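Local coordinates for rhodopsin (Todarodes pacificus, PDB 2Z73), which absorbs light through a covalently attached retinal and passes the signal to G-proteins, driving phospholipase C in squid vision, at residues I264-Q269 with P312-V317; L271-P276 with V301-A306. All blocks are in the same frame, centred on the assembly; numbering follows the deposited sequence.

Contact 1. Residues I264-Q269 with P312-V317; sequences IVIVSQ and PMIYSV. With PLM (palmitic acid), chain F; TWT (docosane), chain G.
Ile314 and Tyr315, the last two residues of the NPxxY motif of class A receptors, carry transmembrane helix 7 onto helix 6 near the cytoplasmic side. Ile314 is extended along CG1 (chi2 174°), which sends CD1 across the gap to Ile266 CG2 at 3.7 Å. Its second branch, CG2, lies 4.0 Å from the same Ile266 methyl, so the two methyl groups of Ile314 both bear on one partner. Val265 CG1 and Gln269 CB flank this pair, each 4.2 Å from Ile314, on CG2 and CD1 respectively. The Tyr315 side chain runs across Ile266 at about a right angle, bringing its OH to 4.1 Å from Ile266 CD1. Leu76 of helix 70-87 touches both of these residues. Elsewhere on segment 312-317, Met313 SD lies 3.5 Å from palmitic acid C7, and Pro312 O is 3.5 Å from docosane C1; these two lipids meet the segment at residues that do not touch segment 264-269. With the axes of the two segments 10.4 Å apart and their directions 152° apart, roughly antiparallel, the contact is made chiefly by branched aliphatic side chains, with Tyr315 and Gln269 CB adding to them; its cohesion is dispersive and hydrophobic, without directional polar bonds.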
ATOM      1  N   ILE A 264       7.411  -7.891  -2.550  1.00 53.47           N
ATOM      2  CA  ILE A 264       8.006  -7.841  -1.229  1.00 51.29           C
ATOM      3  C   ILE A 264       8.524  -6.460  -0.901  1.00 49.42           C
ATOM      4  O   ILE A 264       8.372  -5.991   0.230  1.00 49.66           O
ATOM      5  CB  ILE A 264       9.142  -8.890  -1.102  1.00 56.95           C
ATOM      6  CG1 ILE A 264       8.553 -10.208  -0.599  1.00 57.11           C
ATOM      7  CG2 ILE A 264      10.247  -8.389  -0.165  1.00 56.32           C
ATOM      8  CD1 ILE A 264       9.556 -11.352  -0.537  1.00 62.64           C
ATOM      9  N   VAL A 265       9.128  -5.787  -1.870  1.00 47.07           N
ATOM     10  CA  VAL A 265       9.637  -4.450  -1.577  1.00 47.26           C
ATOM     11  C   VAL A 265       8.510  -3.471  -1.236  1.00 48.74           C
ATOM     12  O   VAL A 265       8.648  -2.664  -0.321  1.00 46.52           O
ATOM     13  CB  VAL A 265      10.455  -3.869  -2.754  1.00 45.56           C
ATOM     14  CG1 VAL A 265      10.976  -2.485  -2.390  1.00 39.83           C
ATOM     15  CG2 VAL A 265      11.605  -4.786  -3.082  1.00 41.42           C
ATOM     16  N   ILE A 266       7.396  -3.544  -1.964  1.00 51.79           N
ATOM     17  CA  ILE A 266       6.292  -2.637  -1.703  1.00 51.74           C
ATOM     18  C   ILE A 266       5.637  -2.976  -0.371  1.00 52.91           C
ATOM     19  O   ILE A 266       5.109  -2.091   0.319  1.00 52.74           O
ATOM     20  CB  ILE A 266       5.245  -2.657  -2.852  1.00 54.18           C
ATOM     21  CG1 ILE A 266       4.610  -4.037  -2.987  1.00 57.95           C
ATOM     22  CG2 ILE A 266       5.921  -2.259  -4.172  1.00 50.14           C
ATOM     23  CD1 ILE A 266       3.566  -4.118  -4.109  1.00 60.02           C
ATOM     24  N   VAL A 267       5.685  -4.257  -0.001  1.00 52.56           N
ATOM     25  CA  VAL A 267       5.140  -4.686   1.285  1.00 50.63           C
ATOM     26  C   VAL A 267       6.068  -4.132   2.374  1.00 50.28           C
ATOM     27  O   VAL A 267       5.617  -3.576   3.373  1.00 51.66           O
ATOM     28  CB  VAL A 267       5.073  -6.223   1.389  1.00 50.16           C
ATOM     29  CG1 VAL A 267       4.906  -6.656   2.837  1.00 52.67           C
ATOM     30  CG2 VAL A 267       3.900  -6.735   0.597  1.00 50.35           C
ATOM     31  N   SER A 268       7.368  -4.276   2.162  1.00 48.56           N
ATOM     32  CA  SER A 268       8.345  -3.789   3.130  1.00 48.30           C
ATOM     33  C   SER A 268       8.166  -2.301   3.300  1.00 47.91           C
ATOM     34  O   SER A 268       8.302  -1.768   4.398  1.00 49.74           O
ATOM     35  CB  SER A 268       9.764  -4.066   2.640  1.00 48.41           C
ATOM     36  OG  SER A 268       9.851  -5.359   2.060  1.00 49.03           O
ATOM     37  N   GLN A 269       7.865  -1.633   2.194  1.00 49.88           N
ATOM     38  CA  GLN A 269       7.667  -0.190   2.192  1.00 50.91           C
ATOM     39  C   GLN A 269       6.487   0.166   3.098  1.00 51.36           C
ATOM     40  O   GLN A 269       6.581   1.047   3.966  1.00 49.33           O
ATOM     41  CB  GLN A 269       7.425   0.284   0.754  1.00 49.23           C
ATOM     42  CG  GLN A 269       7.024   1.731   0.628  1.00 51.36           C
ATOM     43  CD  GLN A 269       5.529   1.926   0.738  1.00 51.39           C
ATOM     44  OE1 GLN A 269       4.777   1.587  -0.173  1.00 49.79           O
ATOM     45  NE2 GLN A 269       5.091   2.472   1.856  1.00 55.34           N
ATOM     46  N   PRO A 312       4.374   3.332  -7.129  1.00 48.65           N
ATOM     47  CA  PRO A 312       4.633   3.776  -8.499  1.00 47.60           C
ATOM     48  C   PRO A 312       6.124   4.014  -8.777  1.00 47.62           C
ATOM     49  O   PRO A 312       6.655   3.571  -9.805  1.00 45.76           O
ATOM     50  CB  PRO A 312       3.797   5.045  -8.610  1.00 47.54           C
ATOM     51  CG  PRO A 312       2.611   4.708  -7.756  1.00 47.96           C
ATOM     52  CD  PRO A 312       3.278   4.113  -6.531  1.00 48.04           C
ATOM     53  N   MET A 313       6.806   4.701  -7.869  1.00 46.70           N
ATOM     54  CA  MET A 313       8.222   4.946  -8.070  1.00 50.29           C
ATOM     55  C   MET A 313       9.004   3.625  -8.002  1.00 51.18           C
ATOM     56  O   MET A 313       9.964   3.420  -8.746  1.00 52.16           O
ATOM     57  CB  MET A 313       8.742   5.941  -7.033  1.00 52.20           C
ATOM     58  CG  MET A 313       7.941   7.237  -7.003  1.00 55.62           C
ATOM     59  SD  MET A 313       8.670   8.585  -6.043  1.00 61.04           S
ATOM     60  CE  MET A 313       8.034   8.243  -4.391  1.00 52.43           C
ATOM     61  N   ILE A 314       8.588   2.720  -7.124  1.00 53.20           N
ATOM     62  CA  ILE A 314       9.259   1.431  -7.010  1.00 55.18           C
ATOM     63  C   ILE A 314       9.123   0.698  -8.348  1.00 57.62           C
ATOM     64  O   ILE A 314      10.110   0.178  -8.890  1.00 59.58           O
ATOM     65  CB  ILE A 314       8.635   0.566  -5.876  1.00 54.93           C
ATOM     66  CG1 ILE A 314       8.820   1.265  -4.525  1.00 56.01           C
ATOM     67  CG2 ILE A 314       9.300  -0.793  -5.813  1.00 53.03           C
ATOM     68  CD1 ILE A 314       8.119   0.562  -3.366  1.00 55.94           C
ATOM     69  N   TYR A 315       7.901   0.674  -8.879  1.00 56.68           N
ATOM     70  CA  TYR A 315       7.607   0.029 -10.156  1.00 56.68           C
ATOM     71  C   TYR A 315       8.469   0.595 -11.277  1.00 57.23           C
ATOM     72  O   TYR A 315       9.030  -0.148 -12.079  1.00 56.59           O
ATOM     73  CB  TYR A 315       6.150   0.256 -10.551  1.00 58.17           C
ATOM     74  CG  TYR A 315       5.100  -0.323  -9.630  1.00 59.90           C
ATOM     75  CD1 TYR A 315       3.913   0.370  -9.384  1.00 59.92           C
ATOM     76  CD2 TYR A 315       5.248  -1.587  -9.065  1.00 59.98           C
ATOM     77  CE1 TYR A 315       2.899  -0.176  -8.606  1.00 57.44           C
ATOM     78  CE2 TYR A 315       4.230  -2.147  -8.283  1.00 59.05           C
ATOM     79  CZ  TYR A 315       3.062  -1.433  -8.062  1.00 55.40           C
ATOM     80  OH  TYR A 315       2.060  -1.982  -7.309  1.00 51.90           O
ATOM     81  N   SER A 316       8.560   1.921 -11.329  1.00 58.32           N
ATOM     82  CA  SER A 316       9.307   2.596 -12.390  1.00 59.64           C
ATOM     83  C   SER A 316      10.792   2.271 -12.471  1.00 62.23           C
ATOM     84  O   SER A 316      11.419   2.499 -13.510  1.00 63.39           O
ATOM     85  CB  SER A 316       9.124   4.111 -12.285  1.00 56.83           C
ATOM     86  OG  SER A 316       9.845   4.644 -11.197  1.00 56.22           O
ATOM     87  N   VAL A 317      11.364   1.738 -11.394  1.00 64.27           N
ATOM     88  CA  VAL A 317      12.792   1.400 -11.396  1.00 63.79           C
ATOM     89  C   VAL A 317      13.068  -0.095 -11.417  1.00 63.06           C
ATOM     90  O   VAL A 317      14.222  -0.496 -11.520  1.00 63.47           O
ATOM     91  CB  VAL A 317      13.521   1.974 -10.159  1.00 61.56           C
ATOM     92  CG1 VAL A 317      13.401   3.472 -10.132  1.00 63.28           C
ATOM     93  CG2 VAL A 317      12.948   1.373  -8.890  1.00 61.29           C
TER
HETATM   94  C1  PLM F1002      12.964   6.503 -11.964  1.00 96.20           C
HETATM   95  O2  PLM F1002      12.156   5.589 -12.052  1.00 99.42           O
HETATM   96  C2  PLM F1002      12.673   7.679 -11.025  1.00 96.65           C
HETATM   97  C3  PLM F1002      11.344   8.391 -11.307  1.00 97.87           C
HETATM   98  C4  PLM F1002      11.312   9.747 -10.620  1.00 98.86           C
HETATM   99  C5  PLM F1002      10.307   9.776  -9.512  1.00100.14           C
HETATM  100  C6  PLM F1002      10.309  11.132  -8.857  1.00101.83           C
HETATM  101  C7  PLM F1002      10.826  11.026  -7.437  1.00102.82           C
HETATM  102  C8  PLM F1002      10.847  12.382  -6.724  1.00103.19           C
HETATM  103  C9  PLM F1002      10.664  12.220  -5.222  1.00105.45           C
HETATM  104  CA  PLM F1002      11.720  12.960  -4.444  1.00107.75           C
HETATM  105  CB  PLM F1002      11.830  12.402  -3.043  1.00109.62           C
HETATM  106  CC  PLM F1002      12.457  13.401  -2.094  1.00110.20           C
HETATM  107  CD  PLM F1002      12.556  12.823  -0.698  1.00110.37           C
HETATM  108  CE  PLM F1002      13.988  12.841  -0.224  1.00110.57           C
HETATM  109  CF  PLM F1002      14.547  11.437  -0.042  1.00110.73           C
HETATM  110  CG  PLM F1002      15.999  11.459   0.435  1.00110.50           C
HETATM  111  C1  TWT G1003       5.685   6.210 -11.895  1.00 57.07           C
HETATM  112  C2  TWT G1003       6.533   7.436 -11.648  1.00 61.01           C
HETATM  113  C3  TWT G1003       5.717   8.412 -10.821  1.00 66.45           C
HETATM  114  C4  TWT G1003       6.483   9.704 -10.516  1.00 70.46           C
HETATM  115  C5  TWT G1003       5.524  10.556  -9.683  1.00 72.77           C
HETATM  116  C6  TWT G1003       5.482  12.007 -10.134  1.00 74.61           C
HETATM  117  C7  TWT G1003       4.044  12.292 -10.609  1.00 78.20           C
HETATM  118  C8  TWT G1003       4.102  13.084 -11.907  1.00 83.25           C
HETATM  119  C9  TWT G1003       3.312  14.404 -11.829  1.00 86.25           C
HETATM  120  C10 TWT G1003       4.356  15.447 -11.466  1.00 90.55           C
HETATM  121  C11 TWT G1003       4.832  16.375 -12.585  1.00 93.93           C
HETATM  122  C12 TWT G1003       5.373  17.516 -11.749  1.00 95.96           C
HETATM  123  C13 TWT G1003       5.983  18.730 -12.438  1.00 98.64           C
HETATM  124  C14 TWT G1003       5.718  19.738 -11.331  1.00101.28           C
HETATM  125  C15 TWT G1003       5.754  21.224 -11.634  1.00102.41           C
HETATM  126  C16 TWT G1003       5.535  21.756 -10.219  1.00102.41           C
HETATM  127  C17 TWT G1003       6.146  23.067  -9.882  1.00102.22           C
HETATM  128  C18 TWT G1003       5.048  23.691  -9.018  1.00101.40           C
HETATM  129  C19 TWT G1003       5.366  25.080  -8.493  1.00100.81           C
HETATM  130  C20 TWT G1003       4.139  25.484  -7.672  1.00102.40           C
HETATM  131  C21 TWT G1003       4.311  26.869  -7.074  1.00102.47           C
HETATM  132  C22 TWT G1003       3.053  27.198  -6.275  1.00101.87           C

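Contact 2. Residues L271-P276 with V301-A306; sequences LLSWSP and VMFAKA. With RET (retinal), chain D.
Trp274 holds its indole between Ala304 on one face and retinal on the other. Ala304 CB makes a CH-pi contact, 4.0 Å from the centroid of the six-membered ring and only 17° off its normal. Retinal C18 lies over the opposite face, toward the rim, while C20 comes to 3.6 Å from Trp274 CZ3. The CB of Lys305 points away from segment 271-276, and its NZ is covalently bonded to retinal C15 at 1.3 Å and hydrogen-bonded to Tyr111 OH, while Val301 CG2 packs 3.8 Å from the same retinal carbon. Although the Trp274 CB points away from helix 7, chi2 of 88° swings the benzo part of the indole back toward it. Backbones come close here: Ser273 and Ala304 have their CA atoms 4.7 Å apart, and Ala304 CA makes a CA-H...O contact with Ser273 O at 3.3 Å. The small Ala304 side chain is consistent with so close an approach of the two backbones. Segment 271-276 includes Ser273-Trp274-Ser275-Pro276, the counterpart of the CWxP motif of class A receptors, with serine in the cysteine position. The nitrogen of Pro276 has no hydrogen to give to Leu272 O, and the helix kinks. Phe303, its CG anti to the backbone N (chi1 -167°), brings the edge of its ring to that carbonyl; Leu272 O lies near the plane of the ring, 3.1 Å from Phe303 CE2. Further out, Ser273 OG is bonded to Gln269 O one turn back, and Phe270 stacks on Trp274.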
ATOM      1  N   LEU A 271       5.008  -1.639   5.552  1.00 49.00           N
ATOM      2  CA  LEU A 271       5.333  -1.922   6.950  1.00 49.75           C
ATOM      3  C   LEU A 271       6.256  -0.865   7.558  1.00 49.53           C
ATOM      4  O   LEU A 271       5.951  -0.294   8.612  1.00 49.72           O
ATOM      5  CB  LEU A 271       5.981  -3.302   7.066  1.00 48.19           C
ATOM      6  CG  LEU A 271       5.074  -4.419   6.550  1.00 50.04           C
ATOM      7  CD1 LEU A 271       5.802  -5.743   6.591  1.00 49.36           C
ATOM      8  CD2 LEU A 271       3.799  -4.464   7.384  1.00 49.27           C
ATOM      9  N   LEU A 272       7.381  -0.604   6.901  1.00 49.02           N
ATOM     10  CA  LEU A 272       8.327   0.394   7.387  1.00 50.07           C
ATOM     11  C   LEU A 272       7.662   1.750   7.528  1.00 48.91           C
ATOM     12  O   LEU A 272       8.041   2.545   8.381  1.00 49.07           O
ATOM     13  CB  LEU A 272       9.514   0.533   6.428  1.00 53.45           C
ATOM     14  CG  LEU A 272      10.532  -0.599   6.414  1.00 56.87           C
ATOM     15  CD1 LEU A 272      11.497  -0.384   5.265  1.00 59.66           C
ATOM     16  CD2 LEU A 272      11.267  -0.644   7.745  1.00 56.81           C
ATOM     17  N   SER A 273       6.672   2.017   6.683  1.00 48.63           N
ATOM     18  CA  SER A 273       5.963   3.293   6.725  1.00 45.83           C
ATOM     19  C   SER A 273       4.902   3.385   7.830  1.00 46.14           C
ATOM     20  O   SER A 273       4.791   4.411   8.497  1.00 45.82           O
ATOM     21  CB  SER A 273       5.298   3.574   5.373  1.00 44.12           C
ATOM     22  OG  SER A 273       6.240   3.564   4.327  1.00 42.28           O
ATOM     23  N   TRP A 274       4.127   2.322   8.026  1.00 46.57           N
ATOM     24  CA  TRP A 274       3.075   2.350   9.038  1.00 50.36           C
ATOM     25  C   TRP A 274       3.432   1.886  10.447  1.00 49.45           C
ATOM     26  O   TRP A 274       2.921   2.437  11.424  1.00 51.07           O
ATOM     27  CB  TRP A 274       1.846   1.553   8.570  1.00 53.73           C
ATOM     28  CG  TRP A 274       1.078   2.197   7.460  1.00 55.80           C
ATOM     29  CD1 TRP A 274       1.295   2.053   6.121  1.00 56.99           C
ATOM     30  CD2 TRP A 274      -0.023   3.107   7.590  1.00 56.54           C
ATOM     31  NE1 TRP A 274       0.400   2.812   5.410  1.00 56.13           N
ATOM     32  CE2 TRP A 274      -0.421   3.469   6.284  1.00 56.31           C
ATOM     33  CE3 TRP A 274      -0.713   3.652   8.684  1.00 56.13           C
ATOM     34  CZ2 TRP A 274      -1.482   4.353   6.038  1.00 57.23           C
ATOM     35  CZ3 TRP A 274      -1.772   4.536   8.443  1.00 54.36           C
ATOM     36  CH2 TRP A 274      -2.143   4.875   7.131  1.00 55.88           C
ATOM     37  N   SER A 275       4.295   0.882  10.566  1.00 46.48           N
ATOM     38  CA  SER A 275       4.645   0.361  11.882  1.00 43.67           C
ATOM     39  C   SER A 275       5.031   1.404  12.919  1.00 43.55           C
ATOM     40  O   SER A 275       4.658   1.280  14.080  1.00 44.12           O
ATOM     41  CB  SER A 275       5.735  -0.690  11.753  1.00 44.46           C
ATOM     42  OG  SER A 275       5.259  -1.776  10.971  1.00 43.22           O
ATOM     43  N   PRO A 276       5.778   2.444  12.525  1.00 43.30           N
ATOM     44  CA  PRO A 276       6.130   3.441  13.542  1.00 41.37           C
ATOM     45  C   PRO A 276       4.874   4.058  14.179  1.00 42.82           C
ATOM     46  O   PRO A 276       4.659   3.945  15.387  1.00 44.57           O
ATOM     47  CB  PRO A 276       6.941   4.463  12.749  1.00 40.70           C
ATOM     48  CG  PRO A 276       7.593   3.621  11.695  1.00 37.90           C
ATOM     49  CD  PRO A 276       6.485   2.706  11.260  1.00 39.92           C
ATOM     50  N   VAL A 301       3.101  10.054  11.591  1.00 40.28           N
ATOM     51  CA  VAL A 301       1.899   9.904  10.764  1.00 42.67           C
ATOM     52  C   VAL A 301       2.186  10.401   9.348  1.00 40.69           C
ATOM     53  O   VAL A 301       1.675   9.850   8.382  1.00 39.23           O
ATOM     54  CB  VAL A 301       0.664  10.675  11.337  1.00 41.16           C
ATOM     55  CG1 VAL A 301       0.764  12.147  11.003  1.00 44.15           C
ATOM     56  CG2 VAL A 301      -0.630  10.096  10.765  1.00 38.92           C
ATOM     57  N   MET A 302       3.006  11.435   9.226  1.00 42.05           N
ATOM     58  CA  MET A 302       3.369  11.953   7.909  1.00 47.71           C
ATOM     59  C   MET A 302       4.104  10.852   7.136  1.00 50.47           C
ATOM     60  O   MET A 302       3.824  10.591   5.965  1.00 51.33           O
ATOM     61  CB  MET A 302       4.286  13.177   8.045  1.00 47.05           C
ATOM     62  CG  MET A 302       3.677  14.304   8.844  1.00 50.09           C
ATOM     63  SD  MET A 302       1.961  14.590   8.350  1.00 53.62           S
ATOM     64  CE  MET A 302       2.156  16.095   7.393  1.00 55.21           C
ATOM     65  N   PHE A 303       5.046  10.207   7.811  1.00 54.06           N
ATOM     66  CA  PHE A 303       5.809   9.123   7.213  1.00 55.31           C
ATOM     67  C   PHE A 303       4.818   8.071   6.734  1.00 52.58           C
ATOM     68  O   PHE A 303       4.941   7.550   5.626  1.00 51.95           O
ATOM     69  CB  PHE A 303       6.757   8.519   8.255  1.00 61.00           C
ATOM     70  CG  PHE A 303       7.795   7.607   7.675  1.00 64.29           C
ATOM     71  CD1 PHE A 303       8.786   8.109   6.840  1.00 65.39           C
ATOM     72  CD2 PHE A 303       7.778   6.239   7.956  1.00 66.76           C
ATOM     73  CE1 PHE A 303       9.751   7.262   6.282  1.00 69.29           C
ATOM     74  CE2 PHE A 303       8.738   5.378   7.407  1.00 68.88           C
ATOM     75  CZ  PHE A 303       9.727   5.893   6.565  1.00 68.06           C
ATOM     76  N   ALA A 304       3.826   7.766   7.568  1.00 51.48           N
ATOM     77  CA  ALA A 304       2.808   6.774   7.205  1.00 52.25           C
ATOM     78  C   ALA A 304       1.992   7.237   5.999  1.00 49.16           C
ATOM     79  O   ALA A 304       1.805   6.484   5.043  1.00 47.07           O
ATOM     80  CB  ALA A 304       1.880   6.483   8.403  1.00 49.96           C
ATOM     81  N   LYS A 305       1.521   8.479   6.032  1.00 45.57           N
ATOM     82  CA  LYS A 305       0.724   9.005   4.927  1.00 44.82           C
ATOM     83  C   LYS A 305       1.437   8.973   3.566  1.00 45.89           C
ATOM     84  O   LYS A 305       0.803   8.756   2.533  1.00 47.94           O
ATOM     85  CB  LYS A 305       0.280  10.438   5.232  1.00 40.04           C
ATOM     86  CG  LYS A 305      -0.702  10.557   6.378  1.00 36.20           C
ATOM     87  CD  LYS A 305      -1.382  11.913   6.365  1.00 33.05           C
ATOM     88  CE  LYS A 305      -2.135  12.195   7.652  1.00 33.45           C
ATOM     89  NZ  LYS A 305      -3.427  11.527   7.765  1.00 40.92           N
ATOM     90  N   ALA A 306       2.750   9.189   3.566  1.00 45.04           N
ATOM     91  CA  ALA A 306       3.509   9.184   2.325  1.00 42.98           C
ATOM     92  C   ALA A 306       3.606   7.778   1.740  1.00 42.38           C
ATOM     93  O   ALA A 306       3.864   7.609   0.555  1.00 43.83           O
ATOM     94  CB  ALA A 306       4.906   9.761   2.557  1.00 40.02           C
TER
HETATM   95  C1  RET D1000      -2.899   0.588  12.045  1.00 54.64           C
HETATM   96  C2  RET D1000      -1.597  -0.253  11.922  1.00 56.03           C
HETATM   97  C3  RET D1000      -0.805  -0.054  10.640  1.00 59.21           C
HETATM   98  C4  RET D1000      -1.671  -0.196   9.377  1.00 58.46           C
HETATM   99  C5  RET D1000      -2.977   0.596   9.460  1.00 58.59           C
HETATM  100  C6  RET D1000      -3.549   0.965  10.652  1.00 57.36           C
HETATM  101  C7  RET D1000      -4.841   1.767  10.722  1.00 56.24           C
HETATM  102  C8  RET D1000      -4.959   3.123  10.379  1.00 54.05           C
HETATM  103  C9  RET D1000      -6.117   4.026  10.315  1.00 52.16           C
HETATM  104  C10 RET D1000      -5.796   5.261   9.909  1.00 49.84           C
HETATM  105  C11 RET D1000      -6.616   6.424   9.648  1.00 47.63           C
HETATM  106  C12 RET D1000      -6.211   7.663   9.233  1.00 49.35           C
HETATM  107  C13 RET D1000      -4.869   8.332   9.021  1.00 46.46           C
HETATM  108  C14 RET D1000      -4.811   9.594   8.497  1.00 41.26           C
HETATM  109  C15 RET D1000      -3.553  10.319   8.278  1.00 39.18           C
HETATM  110  C16 RET D1000      -3.902  -0.170  12.915  1.00 52.61           C
HETATM  111  C17 RET D1000      -2.501   1.856  12.868  1.00 51.45           C
HETATM  112  C18 RET D1000      -3.488   0.888   8.073  1.00 58.95           C
HETATM  113  C19 RET D1000      -7.509   3.525  10.647  1.00 49.13           C
HETATM  114  C20 RET D1000      -3.616   7.526   9.427  1.00 45.59           C

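Both contacts join transmembrane helices 6 and 7 of the seven-helix receptor, and their centres lie 15 Å apart. Along the chain the order is 264-269, 271-276, 301-306, 312-317, so contact 2 is enclosed by contact 1, as expected of a helical hairpin. The helix 6 segments, separated by a single residue, lie on one helix, 246-286, which is kinked at Pro276, whereas those of helix 7 belong to two successive helical stretches, 294-306 and 311-318. Contact 2 sits at the retinal and contact 1 toward the cytoplasm; in related receptors, movements of helix 6 relative to helix 7 accompany activation, which probably applies here.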